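Local coordinates for DNA-binding protein HU (Anabaena sp., PDB 1P51), which binds and wraps DNA as a histone-like homodimer, stabilising it against denaturation under extreme conditions, and is essential for heterocyst differentiation, at residues R53-R58 and P72-P77. Sequence-based numbering, arbitrary orientation.
With nucleotides of chain A; nucleotides of chain B.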
loop_
_atom_site.group_PDB
_atom_site.type_symbol
_atom_site.label_atom_id
_atom_site.label_comp_id
_atom_site.label_asym_id
_atom_site.label_seq_id
_atom_site.Cartn_x
_atom_site.Cartn_y
_atom_site.Cartn_z
ATOM N N ARG E 53 8.394 -8.499 -5.053
ATOM C CA ARG E 53 8.907 -8.529 -6.416
ATOM C C ARG E 53 10.426 -8.622 -6.385
ATOM O O ARG E 53 11.087 -7.893 -5.635
ATOM C CB ARG E 53 8.456 -7.294 -7.199
ATOM C CG ARG E 53 7.087 -7.444 -7.851
ATOM C CD ARG E 53 6.501 -6.144 -8.385
ATOM N NE ARG E 53 5.037 -6.149 -8.365
ATOM C CZ ARG E 53 4.271 -5.075 -8.554
ATOM N NH1 ARG E 53 4.817 -3.884 -8.774
ATOM N NH2 ARG E 53 2.951 -5.193 -8.515
ATOM N N GLU E 54 10.970 -9.529 -7.191
ATOM C CA GLU E 54 12.414 -9.730 -7.259
ATOM C C GLU E 54 13.026 -8.815 -8.313
ATOM O O GLU E 54 12.541 -8.748 -9.444
ATOM C CB GLU E 54 12.750 -11.198 -7.550
ATOM C CG GLU E 54 12.470 -12.153 -6.393
ATOM C CD GLU E 54 13.704 -12.915 -5.936
ATOM O OE1 GLU E 54 14.275 -13.677 -6.749
ATOM O OE2 GLU E 54 14.104 -12.756 -4.760
ATOM N N ARG E 55 14.077 -8.097 -7.924
ATOM C CA ARG E 55 14.829 -7.247 -8.846
ATOM C C ARG E 55 16.164 -7.904 -9.151
ATOM O O ARG E 55 16.859 -8.342 -8.241
ATOM C CB ARG E 55 15.068 -5.857 -8.250
ATOM C CG ARG E 55 13.833 -5.179 -7.689
ATOM C CD ARG E 55 13.673 -3.728 -8.118
ATOM N NE ARG E 55 12.327 -3.224 -7.845
ATOM C CZ ARG E 55 11.263 -3.458 -8.607
ATOM N NH1 ARG E 55 11.371 -4.195 -9.707
ATOM N NH2 ARG E 55 10.084 -2.955 -8.272
ATOM N N LYS E 56 16.516 -7.982 -10.432
ATOM C CA LYS E 56 17.802 -8.549 -10.836
ATOM C C LYS E 56 18.924 -7.534 -10.621
ATOM O O LYS E 56 18.674 -6.332 -10.501
ATOM C CB LYS E 56 17.778 -9.027 -12.297
ATOM C CG LYS E 56 16.426 -9.543 -12.798
ATOM C CD LYS E 56 16.194 -11.005 -12.436
ATOM C CE LYS E 56 15.063 -11.153 -11.422
ATOM N NZ LYS E 56 15.528 -11.801 -10.153
ATOM N N ALA E 57 20.157 -8.031 -10.562
ATOM C CA ALA E 57 21.338 -7.184 -10.424
ATOM C C ALA E 57 21.439 -6.183 -11.572
ATOM O O ALA E 57 21.106 -6.500 -12.720
ATOM C CB ALA E 57 22.596 -8.038 -10.353
ATOM N N ARG E 58 21.891 -4.974 -11.248
ATOM C CA ARG E 58 22.060 -3.920 -12.244
ATOM C C ARG E 58 23.337 -3.127 -12.026
ATOM O O ARG E 58 23.891 -3.113 -10.924
ATOM C CB ARG E 58 20.855 -2.977 -12.261
ATOM C CG ARG E 58 20.427 -2.431 -10.910
ATOM C CD ARG E 58 19.020 -1.879 -10.920
ATOM N NE ARG E 58 18.718 -1.098 -9.725
ATOM C CZ ARG E 58 17.543 -0.529 -9.482
ATOM N NH1 ARG E 58 16.541 -0.646 -10.348
ATOM N NH2 ARG E 58 17.365 0.159 -8.367
ATOM N N PRO E 72 23.431 -5.370 -6.237
ATOM C CA PRO E 72 23.018 -6.777 -6.145
ATOM C C PRO E 72 21.508 -6.971 -6.247
ATOM O O PRO E 72 20.737 -6.057 -5.930
ATOM C CB PRO E 72 23.526 -7.204 -4.765
ATOM C CG PRO E 72 23.605 -5.948 -3.982
ATOM C CD PRO E 72 23.949 -4.862 -4.953
ATOM N N ALA E 73 21.103 -8.159 -6.696
ATOM C CA ALA E 73 19.694 -8.529 -6.782
ATOM C C ALA E 73 19.038 -8.443 -5.409
ATOM O O ALA E 73 19.698 -8.652 -4.383
ATOM C CB ALA E 73 19.546 -9.925 -7.353
ATOM N N THR E 74 17.745 -8.127 -5.393
ATOM C CA THR E 74 17.008 -7.971 -4.142
ATOM C C THR E 74 15.517 -8.274 -4.303
ATOM O O THR E 74 15.042 -8.515 -5.414
ATOM C CB THR E 74 17.237 -6.548 -3.553
ATOM O OG1 THR E 74 16.624 -6.452 -2.259
ATOM C CG2 THR E 74 16.523 -5.476 -4.391
ATOM N N ARG E 75 14.801 -8.279 -3.179
ATOM C CA ARG E 75 13.347 -8.391 -3.164
ATOM C C ARG E 75 12.751 -7.169 -2.465
ATOM O O ARG E 75 13.257 -6.734 -1.431
ATOM C CB ARG E 75 12.919 -9.676 -2.452
ATOM C CG ARG E 75 11.487 -10.108 -2.744
ATOM C CD ARG E 75 11.196 -11.564 -2.421
ATOM N NE ARG E 75 11.173 -11.797 -0.980
ATOM C CZ ARG E 75 10.204 -12.430 -0.327
ATOM N NH1 ARG E 75 9.149 -12.917 -0.974
ATOM N NH2 ARG E 75 10.296 -12.578 0.986
ATOM N N VAL E 76 11.682 -6.616 -3.034
ATOM C CA VAL E 76 11.073 -5.389 -2.512
ATOM C C VAL E 76 9.546 -5.500 -2.353
ATOM O O VAL E 76 8.894 -6.234 -3.105
ATOM C CB VAL E 76 11.419 -4.145 -3.394
ATOM C CG1 VAL E 76 12.917 -3.862 -3.387
ATOM C CG2 VAL E 76 10.890 -4.298 -4.829
ATOM N N PRO E 77 8.982 -4.789 -1.373
ATOM C CA PRO E 77 7.524 -4.682 -1.237
ATOM C C PRO E 77 6.921 -3.853 -2.372
ATOM O O PRO E 77 7.453 -2.800 -2.728
ATOM C CB PRO E 77 7.347 -3.953 0.103
ATOM C CG PRO E 77 8.656 -4.085 0.785
ATOM C CD PRO E 77 9.677 -4.050 -0.305
ATOM P P DT A 10 14.574 -4.990 -13.482
ATOM O OP1 DT A 10 14.446 -5.215 -12.023
ATOM O OP2 DT A 10 15.072 -6.095 -14.337
ATOM O "O5'" DT A 10 13.133 -4.537 -14.023
ATOM C "C5'" DT A 10 12.802 -3.164 -14.206
ATOM C "C4'" DT A 10 11.930 -2.637 -13.082
ATOM O "O4'" DT A 10 11.969 -1.186 -13.071
ATOM C "C3'" DT A 10 10.464 -3.015 -13.212
ATOM O "O3'" DT A 10 9.908 -3.247 -11.924
ATOM C "C2'" DT A 10 9.834 -1.804 -13.897
ATOM C "C1'" DT A 10 10.718 -0.644 -13.452
ATOM N N1 DT A 10 10.941 0.402 -14.507
ATOM C C2 DT A 10 10.471 1.688 -14.299
ATOM O O2 DT A 10 9.871 2.042 -13.299
ATOM N N3 DT A 10 10.735 2.564 -15.325
ATOM C C4 DT A 10 11.402 2.299 -16.509
ATOM O O4 DT A 10 11.581 3.165 -17.357
ATOM C C5 DT A 10 11.868 0.938 -16.665
ATOM C C7 DT A 10 12.608 0.515 -17.902
ATOM C C6 DT A 10 11.619 0.070 -15.670
ATOM P P DT A 11 8.616 -4.178 -11.767
ATOM O OP1 DT A 11 8.528 -4.574 -10.346
ATOM O OP2 DT A 11 8.661 -5.219 -12.820
ATOM O "O5'" DT A 11 7.404 -3.189 -12.094
ATOM C "C5'" DT A 11 7.106 -2.068 -11.268
ATOM C "C4'" DT A 11 6.137 -1.138 -11.975
ATOM O "O4'" DT A 11 6.864 -0.378 -12.971
ATOM C "C3'" DT A 11 5.014 -1.842 -12.737
ATOM O "O3'" DT A 11 3.786 -1.802 -12.001
ATOM C "C2'" DT A 11 4.918 -1.093 -14.068
ATOM C "C1'" DT A 11 5.949 0.029 -13.965
ATOM N N1 DT A 11 6.677 0.320 -15.252
ATOM C C2 DT A 11 6.601 1.582 -15.823
ATOM O O2 DT A 11 5.971 2.513 -15.348
ATOM N N3 DT A 11 7.304 1.724 -16.996
ATOM C C4 DT A 11 8.059 0.761 -17.647
ATOM O O4 DT A 11 8.649 1.001 -18.697
ATOM C C5 DT A 11 8.097 -0.534 -17.003
ATOM C C7 DT A 11 8.874 -1.672 -17.601
ATOM C C6 DT A 11 7.411 -0.685 -15.859
ATOM P P DG B 13 14.123 1.810 -4.190
ATOM O OP1 DG B 13 13.444 0.528 -3.891
ATOM O OP2 DG B 13 13.726 3.036 -3.460
ATOM O "O5'" DG B 13 15.703 1.619 -4.019
ATOM C "C5'" DG B 13 16.371 0.561 -4.699
ATOM C "C4'" DG B 13 17.662 1.027 -5.346
ATOM O "O4'" DG B 13 17.400 2.021 -6.367
ATOM C "C3'" DG B 13 18.689 1.662 -4.417
ATOM O "O3'" DG B 13 19.758 0.735 -4.255
ATOM C "C2'" DG B 13 19.133 2.938 -5.142
ATOM C "C1'" DG B 13 18.610 2.723 -6.559
ATOM N N9 DG B 13 18.342 3.934 -7.343
ATOM C C8 DG B 13 17.562 5.006 -6.979
ATOM N N7 DG B 13 17.498 5.943 -7.884
ATOM C C5 DG B 13 18.282 5.465 -8.925
ATOM C C6 DG B 13 18.593 6.047 -10.184
ATOM O O6 DG B 13 18.223 7.137 -10.642
ATOM N N1 DG B 13 19.430 5.236 -10.948
ATOM C C2 DG B 13 19.907 4.010 -10.545
ATOM N N2 DG B 13 20.699 3.372 -11.416
ATOM N N3 DG B 13 19.626 3.451 -9.371
ATOM C C4 DG B 13 18.811 4.230 -8.608
#
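Arg53 and Val76, and likewise Arg55 and Thr74, face each other as hydrogen-bonded antiparallel pairs, each bonding N to O in both directions. The shortest of the four bonds runs from Arg55 N to Thr74 O, 2.7 Å and nearly straight at 168°. Between them, Glu54 and Arg75 form a non-hydrogen-bonded pair, and the CA of Arg75 sends its hydrogen toward Arg53 O.

Side-chain packing on the face carrying Arg53, Arg55, Thr74 and Val76 sets the Val76 CG2 methyl 3.5 Å from Arg55 NE, the two side chains crossing at about a right angle; a short branched residue suits this place beneath a long arginine. Thr74 CG2 meets Arg55 CB at 4.1 Å. Beyond the paired strands, Ala73 CB fits against Arg55 O and Ala57 N, where a small residue keeps the chains close.

The bend of Arg55 at chi2 (-133°) carries its guanidinium over Val76 to the DNA backbone. NH1 and NH2 both grip OP1 of DT11 of chain A, at 2.9 and 3.1 Å, with the phosphorus in the guanidinium plane. A leucine in place of Arg55 would probably leave OP1 without the two N-H donors and positive charge that hold it. Arg58 NH2 approaches DG13 O4' of chain B.

Arg53 runs along the same phosphate, its CD 3.2 Å from OP1 of DT11, while its NE makes a salt bridge with Glu51; Arg75 NH2 hydrogen-bonds Ser37 O. The contact lies partway along the DNA-binding hairpin of strands 48-61 and 68-81, where Ala90 of the second subunit packs on Thr74.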